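Local structure of succinate-semialdehyde dehydrogenase (Streptococcus pyogenes MGAS1882, 4OGD) at residues V250-R255 with E299-P304; Y136-V141 with Q165-L170; E68-D73 with Q82-L87. The protein oxidises succinic semialdehyde to succinate, using NADP+ as cofactor, in an aldehyde dehydrogenase fold. All coordinates share one frame; numbering follows the deposited sequence.

Interaction 1: residues V250-R255 with E299-P304; sequences VLYFSR and ETTLAP
Y252 and T301 bring helix 244-256 and the loop before helix 308-323 together at long range, the backbones coming no nearer than 9.6 Å between the CA atoms of these two residues. The helix is the beta-alpha-beta crossover between the parallel neighbouring strands 235-238 and 268-272 in the seven-stranded sheet of the aldehyde dehydrogenase fold, and it leads into the loop that, as in other aldehyde dehydrogenases, probably carries the catalytic cysteine. The gap is spanned by one side chain. With CG of Y252 anti to the backbone N (chi1 -165°), the phenol reaches out from the helix, and its hydroxyl donates to the T301 carbonyl, OH to O 2.6 Å. The bond is in line with one flat group and not the other: T301 O lies at the ring edge, near the ring plane, whereas the hydroxyl stands 62° out of the carbonyl plane, with a C=O...OH angle of 117°. The T301 side chain crosses the tyrosine at about a right angle. T301 OG1 lies 3.3 Å from Y252 OH and is hydrogen-bonded to K291 N in the loop after helix 276-288, so that loop helps to set the position of the threonine. L302 is a marginal neighbour, its CB 4.1 Å from Y252 OH. The tyrosine side chain also packs on V286 and on T289 and A290, so the end of helix 276-288 and the loop after it line its path. On the same helix as Y252, R255 NH2 and NE bind the backbone oxygens of I361 and V365. One turn of the helix carries a doubly used acceptor: V250 O receives S254 N at 3.0 Å and S254 OG at 2.8 Å, the hydroxyl approaching from above the carbonyl plane.

Interaction 2: residues Y136-V141 with Q165-L170; sequences YQIMRV and QSFEEL
I138 and F167 supply most of this buried contact, which is apolar across the helix pair. CG2 of I138, which chi1 sets opposite the backbone N, sits over the middle of the F167 ring, 3.5 Å from the ring centroid and 14° off the normal, a CH-pi contact. CD1 of I138 covers the root of the same ring, 3.8 Å from F167 CG, and the two side chains slide past each other in opposite directions. M139 contributes a Met-aromatic contact of another kind: its SD lies at the edge of the F167 ring, 5.5 Å from the centroid. Bends at chi2 and chi3 bring the end of M139 toward the ring, with its CE methyl 4.0 Å from F167 CZ at an oblique approach. Y135 meets F167 edge-to-face. The helices involved, 136-148 and 161-173, are successive crossovers of the Rossmann-type nucleotide-binding domain; the first joins parallel strands 124-128 and 152-155, the second runs on from 152-155 to 181-183. Polar interactions gather away from the phenylalanine, within the first helix. R140 NH1 donates to Y136 OH at 2.9 Å with an N-H...O angle of 159°, and the hydroxyl lies in the guanidinium plane. Q137 OE1 instead stands over the guanidinium face, 3.0 Å from R140 NH2, too poorly angled for a hydrogen bond. E437 forms a salt bridge with R140 NE, and F426 makes a cation-pi contact with this arginine. The R140 CG methylene rests over the rim of one face of the Y136 ring.

Interaction 3: residues E68-D73 with Q82-L87; sequences EIMTKD and QGEVDL
M70 meets E84 and V85 with its sulfur and its terminal methyl. SD stands over the face of the E84 carboxylate, almost equally far from its three atoms, 3.6 Å from E84 CD and 3.6 Å from E84 OE1. The terminal methyl is swung aside by a chi3 of -96° and reaches the next residue of the facing helix, CE of M70 lying 3.7 Å from CG2 of V85. M70 CE also lies 4.2 Å from E84 CB. The methionine thus crosses obliquely over two successive residues, with no hydrogen bond between the segments. The glutamate is extended beyond CG, which places its buried carboxylate beneath the sulfur, within reach of partners on other elements. OE1 forms a salt bridge with K76, in the short connection between the two helices, and OE2 accepts from the backbone N atoms of Y135 and Y136 at the start of helix 136-148. These bonds at both oxygens help to hold the carboxylate plane under M70 SD; the lysine and the helix start would be expected to stabilise its negative charge. Farther out, V85 also packs on R63 and Y66 of the helix that carries M70. On that helix, away from the facing one, K72 NZ and E68 OE2 form a salt bridge at 2.7 Å, one turn apart, the ammonium coming to the anti side of the oxygen. K72 also makes a cation-pi contact with Y7. D73 binds S163 and T5, tying the end of the helix to helix 161-173 and to strand 4-7. The whole is a pair of consecutive helices, 63-74 and 78-103, joined by a short connection in the N-terminal part of the aldehyde dehydrogenase fold and packed against helices 136-148 and 161-173 of the Rossmann-type domain.

Overall arrangement
Interactions 2 and 3 are fully buried neighbours, their centres 11 Å apart, and they touch: E84 of interaction 3 reaches the start of the first helix of interaction 2, while I69 packs on S166. Helix 136-148 thus belongs to one contact and is held by a residue of the other. Both use a methionine, at the edge of a ring that an isoleucine covers in interaction 2, over a carboxylate in interaction 3. Interaction 1 is only partly buried, about 25 Å from interaction 2 and 16 Å from interaction 3 between centres. It belongs to the other, seven-stranded sheet and depends on one tyrosine hydroxyl bound to a loop carbonyl.

Interaction 1: residues V250-R255 with E299-P304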
# COMPACT_ATOMS: atom_id res chain seq x y z
N VAL A 250 7.91 15.67 31.14
CA VAL A 250 7.47 15.50 29.75
C VAL A 250 5.99 15.81 29.52
O VAL A 250 5.54 15.87 28.38
CB VAL A 250 7.77 14.07 29.21
CG1 VAL A 250 9.20 13.67 29.53
CG2 VAL A 250 6.78 13.06 29.76
N LEU A 251 5.24 16.03 30.60
CA LEU A 251 3.78 16.12 30.46
C LEU A 251 3.29 17.31 29.63
O LEU A 251 2.37 17.14 28.82
CB LEU A 251 3.08 16.10 31.83
CG LEU A 251 3.01 14.77 32.58
CD1 LEU A 251 2.30 14.97 33.90
CD2 LEU A 251 2.30 13.67 31.78
N TYR A 252 3.87 18.49 29.83
CA TYR A 252 3.42 19.68 29.10
C TYR A 252 3.57 19.45 27.60
O TYR A 252 2.62 19.62 26.83
CB TYR A 252 4.19 20.93 29.54
CG TYR A 252 3.51 22.21 29.09
CD1 TYR A 252 2.68 22.91 29.95
CD2 TYR A 252 3.68 22.70 27.80
CE1 TYR A 252 2.05 24.07 29.55
CE2 TYR A 252 3.05 23.85 27.39
CZ TYR A 252 2.24 24.54 28.27
OH TYR A 252 1.62 25.69 27.85
N PHE A 253 4.77 19.06 27.18
CA PHE A 253 5.00 18.74 25.78
C PHE A 253 4.03 17.67 25.28
O PHE A 253 3.46 17.80 24.20
CB PHE A 253 6.43 18.25 25.56
CG PHE A 253 6.64 17.57 24.24
CD1 PHE A 253 6.83 18.32 23.09
CD2 PHE A 253 6.60 16.19 24.14
CE1 PHE A 253 7.00 17.69 21.86
CE2 PHE A 253 6.76 15.56 22.92
CZ PHE A 253 6.96 16.30 21.78
N SER A 254 3.85 16.63 26.08
CA SER A 254 3.12 15.46 25.60
C SER A 254 1.69 15.74 25.17
O SER A 254 1.20 15.09 24.24
CB SER A 254 3.16 14.32 26.62
OG SER A 254 4.49 13.84 26.73
N ARG A 255 1.02 16.68 25.83
CA ARG A 255 -0.36 16.99 25.47
C ARG A 255 -0.58 18.39 24.91
O ARG A 255 -1.53 18.61 24.16
CB ARG A 255 -1.32 16.73 26.65
CG ARG A 255 -2.81 16.78 26.25
CD ARG A 255 -3.10 15.90 25.04
NE ARG A 255 -4.53 15.83 24.74
CZ ARG A 255 -5.06 16.05 23.54
NH1 ARG A 255 -4.28 16.34 22.51
NH2 ARG A 255 -6.38 15.97 23.38
N GLU A 299 7.59 34.36 25.22
CA GLU A 299 7.02 34.03 26.53
C GLU A 299 5.78 33.14 26.41
O GLU A 299 5.36 32.51 27.38
CB GLU A 299 6.64 35.30 27.29
CG GLU A 299 7.80 36.17 27.74
CD GLU A 299 7.34 37.44 28.46
OE1 GLU A 299 6.13 37.59 28.73
OE2 GLU A 299 8.21 38.29 28.77
N THR A 300 5.19 33.08 25.21
CA THR A 300 3.94 32.35 25.01
C THR A 300 4.18 30.85 24.92
O THR A 300 5.03 30.39 24.16
CB THR A 300 3.22 32.84 23.76
OG1 THR A 300 2.97 34.25 23.88
CG2 THR A 300 1.90 32.10 23.58
N THR A 301 3.43 30.09 25.71
CA THR A 301 3.61 28.64 25.75
C THR A 301 2.34 27.89 25.39
O THR A 301 2.27 26.66 25.50
CB THR A 301 4.18 28.17 27.11
OG1 THR A 301 3.28 28.55 28.17
CG2 THR A 301 5.54 28.79 27.36
N LEU A 302 1.32 28.63 24.96
CA LEU A 302 0.12 28.00 24.39
C LEU A 302 -0.43 28.84 23.25
O LEU A 302 -0.82 30.00 23.45
CB LEU A 302 -0.96 27.75 25.45
CG LEU A 302 -2.16 26.97 24.92
CD1 LEU A 302 -1.78 25.53 24.60
CD2 LEU A 302 -3.31 27.01 25.90
N ALA A 303 -0.47 28.26 22.05
CA ALA A 303 -0.94 28.94 20.85
C ALA A 303 -2.46 28.89 20.74
O ALA A 303 -3.10 28.04 21.37
CB ALA A 303 -0.29 28.29 19.61
N PRO A 304 -3.05 29.81 19.96
CA PRO A 304 -4.46 29.66 19.63
C PRO A 304 -4.61 28.47 18.68
O PRO A 304 -3.62 28.11 18.02
CB PRO A 304 -4.78 30.95 18.87
CG PRO A 304 -3.47 31.34 18.24
CD PRO A 304 -2.42 30.94 19.24

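Interaction 2: residues Y136-V141 with Q165-L170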
# COMPACT_ATOMS: atom_id res chain seq x y z
N TYR A 136 6.71 20.14 7.59
CA TYR A 136 7.15 18.79 7.91
C TYR A 136 6.36 17.73 7.17
O TYR A 136 6.95 16.78 6.65
CB TYR A 136 7.12 18.59 9.43
CG TYR A 136 7.13 17.17 9.94
CD1 TYR A 136 8.31 16.41 9.98
CD2 TYR A 136 5.98 16.60 10.46
CE1 TYR A 136 8.32 15.11 10.49
CE2 TYR A 136 5.98 15.31 10.96
CZ TYR A 136 7.15 14.58 10.98
OH TYR A 136 7.13 13.29 11.48
N GLN A 137 5.04 17.89 7.08
CA GLN A 137 4.24 16.88 6.38
C GLN A 137 4.51 16.88 4.87
O GLN A 137 4.38 15.83 4.23
CB GLN A 137 2.73 17.01 6.65
CG GLN A 137 2.30 17.03 8.11
CD GLN A 137 2.70 15.81 8.92
OE1 GLN A 137 3.06 14.76 8.37
NE2 GLN A 137 2.63 15.95 10.24
N ILE A 138 4.88 18.02 4.30
CA ILE A 138 5.30 18.02 2.90
C ILE A 138 6.66 17.35 2.76
O ILE A 138 6.86 16.48 1.91
CB ILE A 138 5.42 19.44 2.30
CG1 ILE A 138 4.10 20.20 2.41
CG2 ILE A 138 5.83 19.35 0.84
CD1 ILE A 138 4.23 21.68 2.00
N MET A 139 7.61 17.75 3.60
CA MET A 139 8.98 17.29 3.44
C MET A 139 9.09 15.77 3.59
O MET A 139 9.89 15.13 2.90
CB MET A 139 9.92 18.00 4.43
CG MET A 139 11.41 17.74 4.14
SD MET A 139 11.91 18.41 2.55
CE MET A 139 12.27 20.08 3.06
N ARG A 140 8.25 15.19 4.45
CA ARG A 140 8.27 13.74 4.67
C ARG A 140 8.05 12.97 3.38
O ARG A 140 8.58 11.87 3.22
CB ARG A 140 7.21 13.31 5.70
CG ARG A 140 7.60 13.63 7.14
CD ARG A 140 6.93 12.73 8.18
NE ARG A 140 5.57 12.34 7.87
CZ ARG A 140 4.61 12.13 8.78
NH1 ARG A 140 4.86 12.27 10.07
NH2 ARG A 140 3.40 11.78 8.38
N VAL A 141 7.27 13.54 2.46
CA VAL A 141 7.00 12.86 1.20
C VAL A 141 7.72 13.47 0.01
O VAL A 141 8.07 12.74 -0.92
CB VAL A 141 5.48 12.73 0.91
CG1 VAL A 141 4.84 11.85 1.95
CG2 VAL A 141 4.81 14.09 0.89
N GLN A 165 2.39 27.64 -0.97
CA GLN A 165 2.97 28.38 -2.08
C GLN A 165 4.47 28.57 -1.90
O GLN A 165 5.25 28.39 -2.83
CB GLN A 165 2.28 29.74 -2.19
CG GLN A 165 2.96 30.69 -3.16
CD GLN A 165 2.38 32.09 -3.08
OE1 GLN A 165 2.58 32.81 -2.09
NE2 GLN A 165 1.65 32.48 -4.12
N SER A 166 4.88 28.93 -0.68
CA SER A 166 6.29 29.18 -0.40
C SER A 166 7.13 27.90 -0.49
O SER A 166 8.33 27.97 -0.73
CB SER A 166 6.47 29.83 0.96
OG SER A 166 5.99 29.01 2.01
N PHE A 167 6.51 26.74 -0.28
CA PHE A 167 7.27 25.50 -0.38
C PHE A 167 7.68 25.26 -1.83
O PHE A 167 8.84 24.92 -2.12
CB PHE A 167 6.49 24.29 0.17
CG PHE A 167 7.36 23.08 0.42
CD1 PHE A 167 7.75 22.26 -0.63
CD2 PHE A 167 7.82 22.80 1.70
CE1 PHE A 167 8.57 21.16 -0.40
CE2 PHE A 167 8.63 21.70 1.94
CZ PHE A 167 9.00 20.88 0.89
N GLU A 168 6.73 25.43 -2.75
CA GLU A 168 7.06 25.39 -4.17
C GLU A 168 8.15 26.40 -4.52
O GLU A 168 9.09 26.08 -5.23
CB GLU A 168 5.82 25.64 -5.04
CG GLU A 168 6.16 25.68 -6.54
CD GLU A 168 4.97 26.04 -7.41
OE1 GLU A 168 3.83 25.68 -7.07
OE2 GLU A 168 5.17 26.70 -8.45
N GLU A 169 8.02 27.62 -4.00
CA GLU A 169 9.01 28.68 -4.27
C GLU A 169 10.39 28.30 -3.76
O GLU A 169 11.41 28.56 -4.42
CB GLU A 169 8.54 30.01 -3.67
CG GLU A 169 7.38 30.62 -4.43
CD GLU A 169 6.66 31.72 -3.66
OE1 GLU A 169 7.02 31.98 -2.49
OE2 GLU A 169 5.75 32.34 -4.25
N LEU A 170 10.43 27.68 -2.58
CA LEU A 170 11.66 27.19 -1.98
C LEU A 170 12.39 26.19 -2.88
O LEU A 170 13.60 26.29 -3.10
CB LEU A 170 11.34 26.53 -0.63
CG LEU A 170 12.40 25.66 0.06
CD1 LEU A 170 13.61 26.48 0.47
CD2 LEU A 170 11.81 24.94 1.27

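Interaction 3: residues E68-D73 with Q82-L87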
# COMPACT_ATOMS: atom_id res chain seq x y z
N GLU A 68 7.89 31.94 10.50
CA GLU A 68 6.83 32.93 10.63
C GLU A 68 5.66 32.69 9.67
O GLU A 68 4.50 32.94 10.00
CB GLU A 68 7.37 34.36 10.47
CG GLU A 68 6.27 35.42 10.61
CD GLU A 68 6.79 36.84 10.71
OE1 GLU A 68 8.02 37.04 10.72
OE2 GLU A 68 5.94 37.75 10.79
N ILE A 69 5.96 32.20 8.46
CA ILE A 69 4.92 31.87 7.49
C ILE A 69 3.97 30.85 8.10
O ILE A 69 2.74 30.96 7.97
CB ILE A 69 5.53 31.34 6.19
CG1 ILE A 69 6.10 32.50 5.37
CG2 ILE A 69 4.50 30.57 5.37
CD1 ILE A 69 6.88 32.07 4.15
N MET A 70 4.52 29.86 8.78
CA MET A 70 3.69 28.84 9.40
C MET A 70 2.86 29.38 10.57
O MET A 70 1.66 29.09 10.68
CB MET A 70 4.53 27.65 9.84
CG MET A 70 5.10 26.88 8.68
SD MET A 70 5.87 25.35 9.23
CE MET A 70 7.59 25.84 9.35
N THR A 71 3.48 30.19 11.42
CA THR A 71 2.77 30.83 12.53
C THR A 71 1.62 31.71 12.03
O THR A 71 0.50 31.66 12.55
CB THR A 71 3.73 31.67 13.38
OG1 THR A 71 4.69 30.81 14.02
CG2 THR A 71 2.95 32.46 14.45
N LYS A 72 1.89 32.54 11.02
CA LYS A 72 0.86 33.41 10.48
C LYS A 72 -0.27 32.66 9.77
O LYS A 72 -1.41 33.14 9.75
CB LYS A 72 1.48 34.51 9.59
CG LYS A 72 2.41 35.47 10.36
CD LYS A 72 1.64 36.32 11.38
CE LYS A 72 2.57 37.07 12.33
NZ LYS A 72 3.38 38.13 11.65
N ASP A 73 0.02 31.48 9.21
CA ASP A 73 -1.01 30.67 8.56
C ASP A 73 -1.91 29.96 9.57
O ASP A 73 -3.15 30.06 9.52
CB ASP A 73 -0.37 29.57 7.67
CG ASP A 73 -0.20 30.00 6.21
OD1 ASP A 73 -0.60 31.12 5.81
OD2 ASP A 73 0.34 29.18 5.44
N GLN A 82 10.03 27.12 14.25
CA GLN A 82 11.47 27.06 14.02
C GLN A 82 11.95 25.62 14.12
O GLN A 82 12.74 25.16 13.29
CB GLN A 82 12.21 27.91 15.04
CG GLN A 82 12.09 29.40 14.83
CD GLN A 82 12.76 30.16 15.94
OE1 GLN A 82 12.54 29.89 17.11
NE2 GLN A 82 13.62 31.11 15.57
N GLY A 83 11.47 24.90 15.13
CA GLY A 83 11.82 23.50 15.28
C GLY A 83 11.35 22.68 14.09
O GLY A 83 12.03 21.75 13.66
N GLU A 84 10.17 23.01 13.57
CA GLU A 84 9.66 22.29 12.40
C GLU A 84 10.58 22.50 11.20
O GLU A 84 10.87 21.55 10.46
CB GLU A 84 8.23 22.70 12.06
CG GLU A 84 7.65 21.92 10.87
CD GLU A 84 6.16 22.12 10.68
OE1 GLU A 84 5.49 22.65 11.60
OE2 GLU A 84 5.66 21.74 9.60
N VAL A 85 11.03 23.73 11.00
CA VAL A 85 12.01 23.99 9.95
C VAL A 85 13.26 23.15 10.16
O VAL A 85 13.75 22.52 9.22
CB VAL A 85 12.42 25.46 9.88
CG1 VAL A 85 13.57 25.63 8.88
CG2 VAL A 85 11.24 26.31 9.47
N ASP A 86 13.76 23.13 11.40
CA ASP A 86 14.97 22.37 11.73
C ASP A 86 14.84 20.90 11.32
O ASP A 86 15.78 20.32 10.75
CB ASP A 86 15.29 22.44 13.22
CG ASP A 86 15.73 23.83 13.67
OD1 ASP A 86 16.05 24.68 12.81
OD2 ASP A 86 15.76 24.06 14.90
N LEU A 87 13.69 20.30 11.60
CA LEU A 87 13.45 18.90 11.26
C LEU A 87 13.36 18.71 9.75
O LEU A 87 13.84 17.70 9.22
CB LEU A 87 12.20 18.38 11.97
CG LEU A 87 11.89 16.90 11.75
CD1 LEU A 87 13.13 16.05 12.02
CD2 LEU A 87 10.73 16.47 12.64